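Local coordinates for B-type Cna protein (Enterococcus faecium, PDB 6FWY), which is of unknown function but, as the thioester domain of an LPXTG-anchored surface protein, probably helps the bacterium attach covalently to its targets, at residues A[73-76]-A[77-80]; A[194-197]-A[198-201]; A[87-90]-A[91-95]; A[106-109]-A[110-113]. All coordinates share one frame; numbering follows the deposited sequence.

Contact 1 of 4, residues A[73-76]-A[77-80]; sequences AGSD and EFYR
The S75 hydroxyl faces two amides of the first turn of helix 76-84, E77 N and F78 N: F78 N lies 3.4 Å from S75 OG in a nearly straight but long, weak bond, and E77 N points at the same oxygen at a poorer angle, also weakly. With chi1 at 68°, OG is set between the backbone N and the carbonyl carbon, the position from which it can face both amides. Y79 N bonds S75 O at 3.0 Å and completes the first turn. OG also sits at the edge of the F78 ring, 3.6 Å from F78 CD2, and a water links it to E77 OE1, 2.7 Å from each. Farther round the turn, R80 folds back so that its guanidinium lies with one face over D76 O, which at the same time accepts R80 N at 2.9 Å. D76 OD2 and R80 NH1 stand 4.8 Å apart, and a second water bridges them at the guanidinium edge. In the next shell, E77 OE2 forms a salt bridge with K149, and the R80 guanidinium reaches the carbonyls of A148 and D153, which hold it in place. This is a serine N-cap, starting helix 76-84 just after strand 67-73.

Contact 2 of 4, residues A[194-197]-A[198-201]; sequences AKPA and GMKI
P196 and M199 are the ends of a type II beta turn, P196-A197-G198-M199, which reverses the chain just ahead of strand 200-203. The bond that closes it is weak: M199 N reaches P196 O over 3.3 Å at an N-H...O angle of 142°. G198 holds the third position with positive phi (75°), the conformation that a type II turn needs there and that glycine adopts easily. Across the mouth of the turn, M199 sends its side chain back over the loop that leads into the turn. M199 CB meets the carbonyl oxygen of P196 at 3.3 Å, while the sulfur lies 4.3 Å from P196 CD, a loose apolar contact with the proline ring. CG is anti to the backbone N (chi1 -169°) and the chain stays extended to SD before bending at chi3, which carries the terminal methyl to K195. There the two chains cross at about a right angle, with M199 CE 3.9 Å from K195 CE and the sulfur 4.2 Å from K195 CG, so the lysine meets the methionine through methylenes. Beyond the turn, F191, I222 and L233 pack against M199, and V224 and L233 against P196. The arrangement is a surface type II beta turn with glycine at its third position, anchored inward by its methionine, that feeds a strand of the five-stranded antiparallel sheet.

Contact 3 of 4, residues A[87-90]-A[91-95]; sequences PSKT and AKELG
T90 and E93 exchange hydrogen bonds across the first turn of helix 91-94, each side chain taking the backbone N-H of the other. E93 N donates to T90 OG1 at 3.2 Å along a nearly straight line (167°). In return T90 N donates to E93 OE1 at 3.0 Å, approaching that oxygen on its anti side and 28° out of the carboxylate plane. The T90 hydroxyl is placed for this by chi1 of 62°, which swings it back over the helix start, and the E93 chain, extended beyond CG, runs obliquely past it with CG 3.2 Å from OG1. One backbone bond, L94 N to T90 O at 3.1 Å, completes the turn. Apolar contact comes from L94, whose CD2 rests 3.7 Å from K89 CB, the two side chains crossing at about a right angle. As for charge, K89 NZ stays 4.9 Å from E93 OE1, too far for a salt bridge, though the opposite charges may attract weakly; K89 CD touches that oxygen at 3.7 Å. This capping box starts a helix of barely one turn, which G95 ends with positive phi in a Schellman motif. The loop before it is tied back to helix 76-84 by S88 OG to K83 O, and the short helix packs on helix 99-113 through A91 on D99 and L94 on A102.

Contact 4 of 4, residues A[106-109]-A[110-113]; sequences TQLV and SWVL
The W111 indole has one face covered by the side chain of Q107, four residues earlier on the same helix. The Q107 CG methylene sits over the six-membered ring, 3.7 Å from its centroid and only 9° off the normal, a CH-pi contact. The amide continues toward the pyrrole part, where NE2 hangs 3.1 Å above the ring plane, offset toward the rim, with the amide and ring planes 40° apart. NE2 and W111 NE1 are both donors, so NE2 rests over the ring as a packing contact, not a hydrogen bond to NE1. Q107 gets there with CG anti to the backbone N and the chain then bent at chi2 (58°), which lays the amide across the indole. L108 CD1 adds a looser contact with W111 CE3 at 4.2 Å. On another side of the helix V109 and L113 lie side by side, pointing the same way, CG1 to CD1 3.8 Å. The backbone is regular: four successive i to i+4 bonds, such as L113 N to V109 O at 2.8 Å, join the residues from T106 to L113. The polar ends turn to C52, whose N donates to Q107 OE1 and whose O accepts from S110 OG, so strand 49-52 is tied to this helix. M81 packs on T106, V109 and S110, and F141 on L108 and V109. T106, Q107 and W111 fit the TQxxxW helix motif of thioester domains, in which the glutamine, its amide intact, probably braces the backbone of the likely thioester cysteine, C52.

In the fold
From the N terminus the four contacts come in series, none enclosing or crossing another, each joining neighbouring stretches of chain. Contact 1 marks the passage from strand 67-73 into helix 76-84, contact 3 starts the short helix 91-94 that follows, and contact 4 forms the C-terminal half of helix 99-113. Contacts 1 and 4 touch directly, F78 CZ lying 3.6 Å from L113 CB, so helices 76-84 and 99-113 pack together. Contact 3 comes within about 5 Å of contact 4, nearest atoms, without touching it. Contact 2 stands apart, its centre 44 Å from that of contact 1, at the turn entering the five-stranded sheet.

Contact 1 of 4, residues A[73-76]-A[77-80]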
loop_
_atom_site.group_PDB
_atom_site.type_symbol
_atom_site.label_atom_id
_atom_site.label_comp_id
_atom_site.label_asym_id
_atom_site.label_seq_id
_atom_site.Cartn_x
_atom_site.Cartn_y
_atom_site.Cartn_z
ATOM N N ALA A 73 1.885 10.794 -2.777
ATOM C CA ALA A 73 1.364 9.521 -2.270
ATOM C C ALA A 73 -0.095 9.432 -2.626
ATOM O O ALA A 73 -0.846 10.353 -2.365
ATOM C CB ALA A 73 1.552 9.454 -0.764
ATOM N N GLY A 74 -0.514 8.322 -3.213
ATOM C CA GLY A 74 -1.931 8.122 -3.567
ATOM C C GLY A 74 -2.813 7.977 -2.345
ATOM O O GLY A 74 -2.394 7.398 -1.330
ATOM N N SER A 75 -4.041 8.501 -2.419
ATOM C CA SER A 75 -4.967 8.404 -1.290
ATOM C C SER A 75 -5.472 6.970 -1.052
ATOM O O SER A 75 -5.263 6.078 -1.869
ATOM C CB SER A 75 -6.156 9.323 -1.523
ATOM O OG SER A 75 -6.921 8.839 -2.596
ATOM N N ASP A 76 -6.165 6.764 0.064
ATOM C CA ASP A 76 -6.833 5.498 0.331
ATOM C C ASP A 76 -7.838 5.123 -0.767
ATOM O O ASP A 76 -8.037 3.941 -1.062
ATOM C CB ASP A 76 -7.508 5.531 1.707
ATOM C CG ASP A 76 -6.505 5.586 2.869
ATOM O OD1 ASP A 76 -5.271 5.376 2.632
ATOM O OD2 ASP A 76 -6.948 5.861 4.013
ATOM N N GLU A 77 -8.459 6.120 -1.381
ATOM C CA GLU A 77 -9.395 5.879 -2.488
ATOM C C GLU A 77 -8.664 5.218 -3.660
ATOM O O GLU A 77 -9.143 4.234 -4.206
ATOM C CB GLU A 77 -10.091 7.180 -2.941
ATOM C CG GLU A 77 -10.910 7.868 -1.846
ATOM C CD GLU A 77 -11.678 9.092 -2.353
ATOM O OE1 GLU A 77 -11.150 9.823 -3.224
ATOM O OE2 GLU A 77 -12.831 9.327 -1.891
ATOM N N PHE A 78 -7.505 5.756 -4.029
ATOM C CA PHE A 78 -6.683 5.167 -5.087
ATOM C C PHE A 78 -6.145 3.780 -4.695
ATOM O O PHE A 78 -6.108 2.888 -5.530
ATOM C CB PHE A 78 -5.549 6.114 -5.521
ATOM C CG PHE A 78 -5.983 7.178 -6.504
ATOM C CD1 PHE A 78 -6.156 6.864 -7.849
ATOM C CD2 PHE A 78 -6.263 8.472 -6.084
ATOM C CE1 PHE A 78 -6.606 7.828 -8.760
ATOM C CE2 PHE A 78 -6.715 9.441 -7.002
ATOM C CZ PHE A 78 -6.861 9.129 -8.339
ATOM N N TYR A 79 -5.752 3.588 -3.441
ATOM C CA TYR A 79 -5.365 2.256 -2.954
ATOM C C TYR A 79 -6.465 1.262 -3.236
ATOM O O TYR A 79 -6.221 0.236 -3.841
ATOM C CB TYR A 79 -5.054 2.275 -1.448
ATOM C CG TYR A 79 -4.832 0.898 -0.861
ATOM C CD1 TYR A 79 -3.637 0.199 -1.075
ATOM C CD2 TYR A 79 -5.819 0.284 -0.092
ATOM C CE1 TYR A 79 -3.443 -1.074 -0.542
ATOM C CE2 TYR A 79 -5.652 -0.977 0.445
ATOM C CZ TYR A 79 -4.462 -1.655 0.218
ATOM O OH TYR A 79 -4.287 -2.890 0.752
ATOM N N ARG A 80 -7.683 1.596 -2.813
ATOM C CA ARG A 80 -8.823 0.713 -3.000
ATOM C C ARG A 80 -9.197 0.501 -4.461
ATOM O O ARG A 80 -9.634 -0.587 -4.815
ATOM C CB ARG A 80 -10.020 1.221 -2.196
ATOM C CG ARG A 80 -9.872 0.964 -0.705
ATOM C CD ARG A 80 -11.171 1.182 0.042
ATOM N NE ARG A 80 -11.576 2.589 0.035
ATOM C CZ ARG A 80 -11.170 3.530 0.889
ATOM N NH1 ARG A 80 -10.318 3.263 1.891
ATOM N NH2 ARG A 80 -11.650 4.771 0.736
HETATM O O HOH W 1 -8.636 10.538 -3.725
HETATM O O HOH W 2 -9.629 5.021 4.169
#

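Contact 2 of 4, residues A[194-197]-A[198-201]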
loop_
_atom_site.group_PDB
_atom_site.type_symbol
_atom_site.label_atom_id
_atom_site.label_comp_id
_atom_site.label_asym_id
_atom_site.label_seq_id
_atom_site.Cartn_x
_atom_site.Cartn_y
_atom_site.Cartn_z
ATOM N N ALA A 194 18.366 2.626 30.846
ATOM C CA ALA A 194 19.568 1.850 31.113
ATOM C C ALA A 194 19.316 0.349 31.014
ATOM O O ALA A 194 18.336 -0.152 31.549
ATOM C CB ALA A 194 20.117 2.208 32.489
ATOM N N LYS A 195 20.195 -0.351 30.313
ATOM C CA LYS A 195 20.142 -1.808 30.232
ATOM C C LYS A 195 20.944 -2.389 31.396
ATOM O O LYS A 195 22.114 -2.033 31.570
ATOM C CB LYS A 195 20.729 -2.305 28.914
ATOM C CG LYS A 195 19.835 -2.028 27.738
ATOM C CD LYS A 195 20.551 -1.924 26.412
ATOM C CE LYS A 195 20.890 -3.309 25.927
ATOM N NZ LYS A 195 21.286 -3.219 24.497
ATOM N N PRO A 196 20.337 -3.297 32.181
ATOM C CA PRO A 196 21.136 -3.964 33.217
ATOM C C PRO A 196 22.274 -4.788 32.609
ATOM O O PRO A 196 22.134 -5.321 31.497
ATOM C CB PRO A 196 20.129 -4.862 33.935
ATOM C CG PRO A 196 18.959 -4.995 33.026
ATOM C CD PRO A 196 18.941 -3.788 32.132
ATOM N N ALA A 197 23.390 -4.863 33.330
ATOM C CA ALA A 197 24.536 -5.676 32.910
ATOM C C ALA A 197 24.122 -7.133 32.740
ATOM O O ALA A 197 23.283 -7.649 33.517
ATOM C CB ALA A 197 25.659 -5.566 33.929
ATOM N N GLY A 198 24.673 -7.774 31.705
ATOM C CA GLY A 198 24.411 -9.209 31.470
ATOM C C GLY A 198 23.025 -9.510 30.907
ATOM O O GLY A 198 22.608 -10.662 30.882
ATOM N N MET A 199 22.305 -8.479 30.450
ATOM C CA MET A 199 21.002 -8.676 29.816
ATOM C C MET A 199 21.188 -9.418 28.491
ATOM O O MET A 199 22.090 -9.119 27.741
ATOM C CB MET A 199 20.317 -7.332 29.585
ATOM C CG MET A 199 18.848 -7.412 29.166
ATOM S SD MET A 199 18.338 -5.871 28.387
ATOM C CE MET A 199 18.622 -6.340 26.681
ATOM N N LYS A 200 20.339 -10.395 28.237
ATOM C CA LYS A 200 20.335 -11.128 26.969
ATOM C C LYS A 200 18.936 -11.162 26.358
ATOM O O LYS A 200 17.946 -11.030 27.055
ATOM C CB LYS A 200 20.839 -12.559 27.182
ATOM C CG LYS A 200 22.316 -12.620 27.543
ATOM C CD LYS A 200 22.774 -14.051 27.752
ATOM C CE LYS A 200 24.120 -14.077 28.470
ATOM N NZ LYS A 200 25.195 -13.464 27.619
ATOM N N ILE A 201 18.905 -11.356 25.046
ATOM C CA ILE A 201 17.672 -11.497 24.267
ATOM C C ILE A 201 17.719 -12.830 23.508
ATOM O O ILE A 201 18.751 -13.184 22.933
ATOM C CB ILE A 201 17.484 -10.340 23.263
ATOM C CG1 ILE A 201 17.842 -8.988 23.918
ATOM C CG2 ILE A 201 16.063 -10.365 22.717
ATOM C CD1 ILE A 201 17.645 -7.764 23.063
#

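Contact 3 of 4, residues A[87-90]-A[91-95]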
loop_
_atom_site.group_PDB
_atom_site.type_symbol
_atom_site.label_atom_id
_atom_site.label_comp_id
_atom_site.label_asym_id
_atom_site.label_seq_id
_atom_site.Cartn_x
_atom_site.Cartn_y
_atom_site.Cartn_z
ATOM N N PRO A 87 -6.010 -5.287 -12.471
ATOM C CA PRO A 87 -6.269 -6.737 -12.562
ATOM C C PRO A 87 -6.304 -7.504 -11.245
ATOM O O PRO A 87 -6.278 -8.734 -11.258
ATOM C CB PRO A 87 -5.067 -7.222 -13.373
ATOM C CG PRO A 87 -3.951 -6.369 -12.836
ATOM C CD PRO A 87 -4.572 -5.002 -12.615
ATOM N N SER A 88 -6.336 -6.790 -10.119
ATOM C CA SER A 88 -6.433 -7.426 -8.805
ATOM C C SER A 88 -7.713 -8.254 -8.728
ATOM O O SER A 88 -7.694 -9.366 -8.223
ATOM C CB SER A 88 -6.381 -6.361 -7.711
ATOM O OG SER A 88 -6.695 -6.915 -6.450
ATOM N N LYS A 89 -8.811 -7.707 -9.250
ATOM C CA LYS A 89 -10.029 -8.472 -9.479
ATOM C C LYS A 89 -10.142 -8.817 -10.965
ATOM O O LYS A 89 -9.751 -8.006 -11.838
ATOM C CB LYS A 89 -11.246 -7.657 -9.060
ATOM C CG LYS A 89 -11.216 -7.213 -7.606
ATOM C CD LYS A 89 -11.339 -8.398 -6.646
ATOM C CE LYS A 89 -11.489 -7.955 -5.233
ATOM N NZ LYS A 89 -11.647 -9.152 -4.378
ATOM N N THR A 90 -10.702 -9.996 -11.241
ATOM C CA THR A 90 -10.868 -10.455 -12.618
ATOM C C THR A 90 -12.075 -9.785 -13.256
ATOM O O THR A 90 -12.919 -9.209 -12.572
ATOM C CB THR A 90 -11.137 -11.962 -12.690
ATOM O OG1 THR A 90 -12.358 -12.258 -11.995
ATOM C CG2 THR A 90 -9.993 -12.757 -12.074
ATOM N N ALA A 91 -12.169 -9.899 -14.576
ATOM C CA ALA A 91 -13.323 -9.430 -15.328
ATOM C C ALA A 91 -14.643 -10.033 -14.800
ATOM O O ALA A 91 -15.618 -9.297 -14.560
ATOM C CB ALA A 91 -13.140 -9.771 -16.797
ATOM N N LYS A 92 -14.669 -11.352 -14.623
ATOM C CA LYS A 92 -15.842 -12.056 -14.094
ATOM C C LYS A 92 -16.320 -11.495 -12.741
ATOM O O LYS A 92 -17.509 -11.234 -12.555
ATOM C CB LYS A 92 -15.562 -13.556 -13.951
ATOM C CG LYS A 92 -16.778 -14.351 -13.480
ATOM C CD LYS A 92 -16.580 -15.850 -13.488
ATOM C CE LYS A 92 -17.762 -16.508 -12.762
ATOM N NZ LYS A 92 -17.728 -17.998 -12.670
ATOM N N GLU A 93 -15.380 -11.330 -11.814
ATOM C CA GLU A 93 -15.658 -10.762 -10.492
ATOM C C GLU A 93 -16.202 -9.340 -10.537
ATOM O O GLU A 93 -17.040 -8.980 -9.734
ATOM C CB GLU A 93 -14.387 -10.776 -9.645
ATOM C CG GLU A 93 -13.972 -12.177 -9.199
ATOM C CD GLU A 93 -12.603 -12.213 -8.525
ATOM O OE1 GLU A 93 -11.757 -11.333 -8.781
ATOM O OE2 GLU A 93 -12.403 -13.120 -7.697
ATOM N N LEU A 94 -15.712 -8.542 -11.475
ATOM C CA LEU A 94 -16.175 -7.160 -11.656
ATOM C C LEU A 94 -17.481 -6.987 -12.469
ATOM O O LEU A 94 -18.068 -5.909 -12.458
ATOM C CB LEU A 94 -15.067 -6.323 -12.288
ATOM C CG LEU A 94 -13.778 -6.227 -11.467
ATOM C CD1 LEU A 94 -12.644 -5.640 -12.308
ATOM C CD2 LEU A 94 -13.964 -5.414 -10.205
ATOM N N GLY A 95 -17.929 -8.030 -13.166
ATOM C CA GLY A 95 -19.104 -7.941 -14.032
ATOM C C GLY A 95 -18.771 -7.484 -15.443
ATOM O O GLY A 95 -19.657 -7.349 -16.272
#

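Contact 4 of 4, residues A[106-109]-A[110-113]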
loop_
_atom_site.group_PDB
_atom_site.type_symbol
_atom_site.label_atom_id
_atom_site.label_comp_id
_atom_site.label_asym_id
_atom_site.label_seq_id
_atom_site.Cartn_x
_atom_site.Cartn_y
_atom_site.Cartn_z
ATOM N N THR A 106 -11.821 0.445 -14.651
ATOM C CA THR A 106 -10.921 0.890 -13.603
ATOM C C THR A 106 -10.327 2.266 -13.956
ATOM O O THR A 106 -10.246 3.133 -13.097
ATOM C CB THR A 106 -9.822 -0.167 -13.296
ATOM O OG1 THR A 106 -10.408 -1.468 -13.198
ATOM C CG2 THR A 106 -9.142 0.132 -12.006
ATOM N N GLN A 107 -9.934 2.464 -15.207
ATOM C CA GLN A 107 -9.419 3.766 -15.664
ATOM C C GLN A 107 -10.484 4.873 -15.520
ATOM O O GLN A 107 -10.159 6.023 -15.230
ATOM C CB GLN A 107 -8.917 3.665 -17.117
ATOM C CG GLN A 107 -8.460 4.970 -17.775
ATOM C CD GLN A 107 -7.339 5.646 -17.006
ATOM O OE1 GLN A 107 -6.204 5.204 -17.043
ATOM N NE2 GLN A 107 -7.662 6.723 -16.305
ATOM N N LEU A 108 -11.746 4.509 -15.724
ATOM C CA LEU A 108 -12.844 5.456 -15.560
ATOM C C LEU A 108 -12.922 5.926 -14.096
ATOM O O LEU A 108 -12.995 7.112 -13.830
ATOM C CB LEU A 108 -14.146 4.810 -16.042
ATOM C CG LEU A 108 -15.398 5.662 -16.207
ATOM C CD1 LEU A 108 -15.174 6.912 -17.070
ATOM C CD2 LEU A 108 -16.443 4.740 -16.822
ATOM N N VAL A 109 -12.830 4.985 -13.155
ATOM C CA VAL A 109 -12.698 5.298 -11.721
ATOM C C VAL A 109 -11.500 6.228 -11.460
ATOM O O VAL A 109 -11.642 7.251 -10.788
ATOM C CB VAL A 109 -12.569 4.023 -10.850
ATOM C CG1 VAL A 109 -12.244 4.362 -9.393
ATOM C CG2 VAL A 109 -13.853 3.230 -10.931
ATOM N N SER A 110 -10.344 5.885 -11.998
ATOM C CA SER A 110 -9.168 6.744 -11.856
ATOM C C SER A 110 -9.419 8.204 -12.300
ATOM O O SER A 110 -9.058 9.142 -11.596
ATOM C CB SER A 110 -7.979 6.164 -12.629
ATOM O OG SER A 110 -6.810 6.922 -12.399
ATOM N N TRP A 111 -10.035 8.373 -13.466
ATOM C CA TRP A 111 -10.315 9.706 -14.002
ATOM C C TRP A 111 -11.242 10.510 -13.080
ATOM O O TRP A 111 -11.007 11.680 -12.838
ATOM C CB TRP A 111 -10.913 9.627 -15.410
ATOM C CG TRP A 111 -9.926 9.377 -16.541
ATOM C CD1 TRP A 111 -8.633 9.839 -16.638
ATOM C CD2 TRP A 111 -10.176 8.657 -17.748
ATOM N NE1 TRP A 111 -8.088 9.459 -17.822
ATOM C CE2 TRP A 111 -8.998 8.723 -18.522
ATOM C CE3 TRP A 111 -11.271 7.953 -18.245
ATOM C CZ2 TRP A 111 -8.884 8.101 -19.770
ATOM C CZ3 TRP A 111 -11.172 7.358 -19.494
ATOM C CH2 TRP A 111 -9.995 7.425 -20.237
ATOM N N VAL A 112 -12.276 9.850 -12.564
ATOM C CA VAL A 112 -13.234 10.467 -11.644
ATOM C C VAL A 112 -12.574 10.808 -10.314
ATOM O O VAL A 112 -12.686 11.924 -9.845
ATOM C CB VAL A 112 -14.466 9.565 -11.440
ATOM C CG1 VAL A 112 -15.400 10.124 -10.361
ATOM C CG2 VAL A 112 -15.219 9.425 -12.760
ATOM N N LEU A 113 -11.843 9.866 -9.729
ATOM C CA LEU A 113 -11.115 10.112 -8.471
ATOM C C LEU A 113 -10.121 11.249 -8.581
ATOM O O LEU A 113 -9.946 11.997 -7.640
ATOM C CB LEU A 113 -10.393 8.842 -7.967
ATOM C CG LEU A 113 -11.223 7.645 -7.494
ATOM C CD1 LEU A 113 -10.301 6.542 -6.971
ATOM C CD2 LEU A 113 -12.207 8.055 -6.406
#